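Local coordinates for protein fatty acid synthase 1, isoform A (Drosophila melanogaster, PDB 6FN6) that forms the modifying region of an insect fatty acid synthase, probably carrying out the ketoreduction, dehydration and enoyl reduction of each elongation cycle, at residues A[81-84]-A[89-92]; A[171-176]-A[234-239]. One frame throughout, in Å; residues are numbered along the deposited sequence.

Contact 1 of 2, residues A[81-84]-A[89-92]; sequences INFF and AFEI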
loop_
_atom_site.group_PDB
_atom_site.type_symbol
_atom_site.label_atom_id
_atom_site.label_comp_id
_atom_site.label_asym_id
_atom_site.label_seq_id
_atom_site.Cartn_x
_atom_site.Cartn_y
_atom_site.Cartn_z
ATOM N N ILE A 81 21.260 -15.558 -1.862
ATOM C CA ILE A 81 20.785 -14.442 -2.679
ATOM C C ILE A 81 19.953 -14.958 -3.851
ATOM O O ILE A 81 20.285 -15.976 -4.455
ATOM C CB ILE A 81 21.958 -13.584 -3.190
ATOM C CG1 ILE A 81 22.965 -13.346 -2.059
ATOM C CG2 ILE A 81 21.437 -12.267 -3.749
ATOM C CD1 ILE A 81 24.128 -12.437 -2.423
ATOM N N ASN A 82 18.879 -14.239 -4.176
ATOM C CA ASN A 82 17.994 -14.617 -5.279
ATOM C C ASN A 82 17.494 -13.383 -6.033
ATOM O O ASN A 82 17.252 -12.338 -5.433
ATOM C CB ASN A 82 16.805 -15.426 -4.757
ATOM C CG ASN A 82 16.170 -16.289 -5.830
ATOM O OD1 ASN A 82 16.246 -15.978 -7.020
ATOM N ND2 ASN A 82 15.537 -17.380 -5.415
ATOM N N PHE A 83 17.337 -13.515 -7.349
ATOM C CA PHE A 83 16.919 -12.396 -8.193
ATOM C C PHE A 83 15.745 -12.771 -9.098
ATOM O O PHE A 83 15.691 -13.881 -9.629
ATOM C CB PHE A 83 18.090 -11.919 -9.057
ATOM C CG PHE A 83 19.229 -11.335 -8.274
ATOM C CD1 PHE A 83 20.233 -12.152 -7.782
ATOM C CD2 PHE A 83 19.308 -9.974 -8.044
ATOM C CE1 PHE A 83 21.289 -11.623 -7.064
ATOM C CE2 PHE A 83 20.362 -9.438 -7.327
ATOM C CZ PHE A 83 21.353 -10.265 -6.837
ATOM N N PHE A 84 14.817 -11.833 -9.275
ATOM C CA PHE A 84 13.713 -11.993 -10.223
ATOM C C PHE A 84 14.020 -11.322 -11.559
ATOM O O PHE A 84 14.201 -10.106 -11.626
ATOM C CB PHE A 84 12.410 -11.408 -9.662
ATOM C CG PHE A 84 11.753 -12.247 -8.593
ATOM C CD1 PHE A 84 12.106 -13.575 -8.391
ATOM C CD2 PHE A 84 10.754 -11.704 -7.804
ATOM C CE1 PHE A 84 11.487 -14.331 -7.411
ATOM C CE2 PHE A 84 10.132 -12.454 -6.826
ATOM C CZ PHE A 84 10.495 -13.767 -6.629
ATOM N N ALA A 89 13.634 -7.481 -8.434
ATOM C CA ALA A 89 13.623 -7.581 -6.982
ATOM C C ALA A 89 14.574 -8.686 -6.542
ATOM O O ALA A 89 14.644 -9.741 -7.178
ATOM C CB ALA A 89 12.216 -7.852 -6.472
ATOM N N PHE A 90 15.307 -8.441 -5.460
ATOM C CA PHE A 90 16.221 -9.440 -4.922
ATOM C C PHE A 90 15.998 -9.622 -3.427
ATOM O O PHE A 90 15.334 -8.813 -2.784
ATOM C CB PHE A 90 17.676 -9.047 -5.204
ATOM C CG PHE A 90 18.186 -7.927 -4.340
ATOM C CD1 PHE A 90 18.805 -8.192 -3.129
ATOM C CD2 PHE A 90 18.052 -6.609 -4.742
ATOM C CE1 PHE A 90 19.272 -7.165 -2.336
ATOM C CE2 PHE A 90 18.518 -5.579 -3.954
ATOM C CZ PHE A 90 19.129 -5.856 -2.751
ATOM N N GLU A 91 16.558 -10.697 -2.886
ATOM C CA GLU A 91 16.469 -10.986 -1.459
ATOM C C GLU A 91 17.729 -11.677 -0.955
ATOM O O GLU A 91 18.330 -12.482 -1.666
ATOM C CB GLU A 91 15.248 -11.853 -1.156
ATOM C CG GLU A 91 14.025 -11.059 -0.752
ATOM C CD GLU A 91 12.882 -11.940 -0.300
ATOM O OE1 GLU A 91 11.755 -11.418 -0.154
ATOM O OE2 GLU A 91 13.111 -13.149 -0.074
ATOM N N ILE A 92 18.127 -11.346 0.269
ATOM C CA ILE A 92 19.253 -12.011 0.910
ATOM C C ILE A 92 18.778 -12.683 2.198
ATOM O O ILE A 92 18.201 -12.039 3.075
ATOM C CB ILE A 92 20.409 -11.027 1.179
ATOM C CG1 ILE A 92 20.916 -10.446 -0.143
ATOM C CG2 ILE A 92 21.553 -11.723 1.912
ATOM C CD1 ILE A 92 21.850 -9.269 0.011
#
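Phe83 and Phe90 sit opposite each other as a non-hydrogen-bonded pair of two antiparallel strands, whose short axes run at 169° to one another. The rings share a face of the sheet and meet obliquely, centroids 5.8 Å apart and planes at 33°. What touches is one side of the Phe83 ring, with CD2 3.4 Å from CB of Phe90 and CE2 reaching on toward CG. With CG of Phe90 between the backbone N and the carbonyl carbon (chi1 74°), its ring leads away from strand 81-83 and leaves CB as the nearer part. Ile81 and Ile92 continue the same apolar face, lying alongside with their CG1 atoms 4.0 Å apart. Helix 34-48 covers this face, and Phe45 on it meets the Phe83 ring. With an alanine at Phe83, the CB and ring root of Phe90 would probably lose their cover and a gap would open beneath Phe45.

Backbone bonds fix the pairing. Asn82 N to Glu91 O and Glu91 N to Asn82 O, each 3.1 Å, close the hydrogen-bonded pair between the two apolar ones, and Phe84 N to Ala89 O (3.0 Å) follows where the first strand ends. The side chains of Asn82 and Glu91 emerge on the other face, which meets the second subunit: OE1 of Glu91 hydrogen-bonds OG1 of Thr87 of that subunit, and Phe84 stacks on its counterpart there. Two adjacent antiparallel strands joined by a short loop make this a beta hairpin; one face packs on helix 34-48 and the other meets the second subunit, consistent with the predicted N-terminal hotdog fold of the dehydratase domain.

Contact 2 of 2, residues A[171-176]-A[234-239]; sequences ISFMDT and IKSAGV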
loop_
_atom_site.group_PDB
_atom_site.type_symbol
_atom_site.label_atom_id
_atom_site.label_comp_id
_atom_site.label_asym_id
_atom_site.label_seq_id
_atom_site.Cartn_x
_atom_site.Cartn_y
_atom_site.Cartn_z
ATOM N N ILE A 171 32.852 -2.040 0.912
ATOM C CA ILE A 171 32.036 -2.232 2.106
ATOM C C ILE A 171 32.391 -1.187 3.160
ATOM O O ILE A 171 31.520 -0.470 3.652
ATOM C CB ILE A 171 32.192 -3.660 2.664
ATOM C CG1 ILE A 171 31.650 -4.676 1.655
ATOM C CG2 ILE A 171 31.484 -3.792 4.023
ATOM C CD1 ILE A 171 31.907 -6.127 2.023
ATOM N N SER A 172 33.671 -1.090 3.498
ATOM C CA SER A 172 34.105 -0.146 4.520
ATOM C C SER A 172 33.796 1.280 4.081
ATOM O O SER A 172 33.297 2.086 4.868
ATOM C CB SER A 172 35.600 -0.301 4.811
ATOM O OG SER A 172 36.390 0.334 3.821
ATOM N N PHE A 173 34.092 1.586 2.823
ATOM C CA PHE A 173 33.916 2.940 2.320
ATOM C C PHE A 173 32.457 3.382 2.381
ATOM O O PHE A 173 32.149 4.462 2.886
ATOM C CB PHE A 173 34.425 3.053 0.886
ATOM C CG PHE A 173 34.137 4.380 0.256
ATOM C CD1 PHE A 173 34.954 5.468 0.504
ATOM C CD2 PHE A 173 33.043 4.544 -0.574
ATOM C CE1 PHE A 173 34.687 6.696 -0.069
ATOM C CE2 PHE A 173 32.772 5.770 -1.150
ATOM C CZ PHE A 173 33.594 6.847 -0.897
ATOM N N MET A 174 31.559 2.549 1.864
ATOM C CA MET A 174 30.143 2.886 1.867
ATOM C C MET A 174 29.614 2.941 3.298
ATOM O O MET A 174 28.706 3.714 3.596
ATOM C CB MET A 174 29.344 1.884 1.025
ATOM C CG MET A 174 29.498 2.107 -0.482
ATOM S SD MET A 174 28.229 1.316 -1.497
ATOM C CE MET A 174 28.626 -0.420 -1.276
ATOM N N ASP A 175 30.184 2.133 4.186
ATOM C CA ASP A 175 29.786 2.166 5.592
ATOM C C ASP A 175 30.119 3.515 6.226
ATOM O O ASP A 175 29.308 4.074 6.958
ATOM C CB ASP A 175 30.463 1.045 6.380
ATOM C CG ASP A 175 29.981 0.973 7.819
ATOM O OD1 ASP A 175 28.754 0.992 8.040
ATOM O OD2 ASP A 175 30.828 0.902 8.733
ATOM N N THR A 176 31.310 4.036 5.947
ATOM C CA THR A 176 31.718 5.324 6.505
ATOM C C THR A 176 30.798 6.444 6.018
ATOM O O THR A 176 30.655 7.467 6.684
ATOM C CB THR A 176 33.184 5.666 6.155
ATOM O OG1 THR A 176 33.382 5.593 4.739
ATOM C CG2 THR A 176 34.132 4.707 6.853
ATOM N N ILE A 234 23.380 11.496 0.676
ATOM C CA ILE A 234 24.781 11.363 1.051
ATOM C C ILE A 234 25.553 11.045 -0.222
ATOM O O ILE A 234 25.343 9.994 -0.829
ATOM C CB ILE A 234 24.999 10.266 2.112
ATOM C CG1 ILE A 234 24.041 10.431 3.293
ATOM C CG2 ILE A 234 26.431 10.291 2.618
ATOM C CD1 ILE A 234 23.689 9.113 3.949
ATOM N N LYS A 235 26.451 11.938 -0.624
ATOM C CA LYS A 235 27.177 11.760 -1.877
ATOM C C LYS A 235 28.692 11.822 -1.697
ATOM O O LYS A 235 29.226 12.781 -1.136
ATOM C CB LYS A 235 26.734 12.815 -2.890
ATOM C CG LYS A 235 27.193 12.525 -4.306
ATOM C CD LYS A 235 26.489 13.408 -5.322
ATOM C CE LYS A 235 26.985 13.124 -6.733
ATOM N NZ LYS A 235 26.856 11.685 -7.109
ATOM N N SER A 236 29.377 10.786 -2.173
ATOM C CA SER A 236 30.832 10.761 -2.160
ATOM C C SER A 236 31.362 9.990 -3.363
ATOM O O SER A 236 31.140 8.786 -3.485
ATOM C CB SER A 236 31.352 10.141 -0.862
ATOM O OG SER A 236 32.770 10.147 -0.832
ATOM N N ALA A 237 32.062 10.698 -4.245
ATOM C CA ALA A 237 32.640 10.100 -5.441
ATOM C C ALA A 237 31.577 9.358 -6.257
ATOM O O ALA A 237 30.619 9.971 -6.730
ATOM C CB ALA A 237 33.786 9.165 -5.059
ATOM N N GLY A 238 31.741 8.048 -6.424
ATOM C CA GLY A 238 30.872 7.274 -7.292
ATOM C C GLY A 238 29.621 6.744 -6.623
ATOM O O GLY A 238 28.764 6.155 -7.282
ATOM N N VAL A 239 29.518 6.946 -5.314
ATOM C CA VAL A 239 28.384 6.447 -4.547
ATOM C C VAL A 239 27.437 7.595 -4.203
ATOM O O VAL A 239 27.863 8.645 -3.726
ATOM C CB VAL A 239 28.850 5.718 -3.268
ATOM C CG1 VAL A 239 27.661 5.094 -2.542
ATOM C CG2 VAL A 239 29.889 4.653 -3.603
#
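Helix 170-183 packs here against a tight beta hairpin, Phe173 and Met174 meeting Ser236 and Val239 in a buried contact of the predicted C-terminal hotdog fold. The helix reaches the hairpin through its side chains; the nearest CA atoms, those of Met174 and Val239, stay 7.5 Å apart.

Phe173 spans the gap. With CG anti to the backbone N (chi1 174°), the ring reaches out from the helix and meets the hairpin with its far edge. CG2 of Val239 lies in the ring plane, 3.9 Å from CE2, and OG of Ser236 is near the same plane, 3.4 Å from CZ. The hydroxyl has its polar partner in the Pro224 carbonyl, to which it hydrogen-bonds; its meeting with the ring is a plain contact. His206 and Trp166 each pair edge-to-face with the Phe173 ring.

Val239 is gripped by both helix residues. While CG2 touches the phenyl edge, CG1 is 4.0 Å from SD of Met174, whose side chain crosses the valine at about a right angle. Met174 CG also touches Val239, 4.0 Å from CG2.

The hairpin presents Ser236 and Val239 on one side because they are the ends of a type II' turn, joined by Ser236 N to Val239 O (3.0 Å) and Val239 N to Ser236 O (3.1 Å); Ala237 takes the positive phi (54°) that this turn needs. Asp175, the predicted proton donor of the dehydratase, follows Met174 directly but turns to Gln179, Thr35 and Phe149. The contact thus seats the hotdog helix that carries this residue on its own sheet, with the Met174 side chain about 10 Å from that of His24, the predicted proton acceptor.

In the fold
Both contacts are buried in the dehydratase part of the chain, contact 1 in the predicted N-terminal hotdog and contact 2 in the C-terminal one, with centres 23 Å and nearest atoms about 11 Å apart. Their chemistry differs with their place. Contact 1 pairs strand with strand through main-chain bonds, and its second face meets the other subunit; contact 2 sets a helix on a hairpin chiefly through side chains, and no other protein chain touches it. Helix 34-48 relates them: it covers the aromatic face of 81-84 and 89-92, while Thr35 and Thr39 on it touch Met174. The helix of contact 2 carries the predicted proton donor Asp175, whereas contact 1 lies away from the predicted sites.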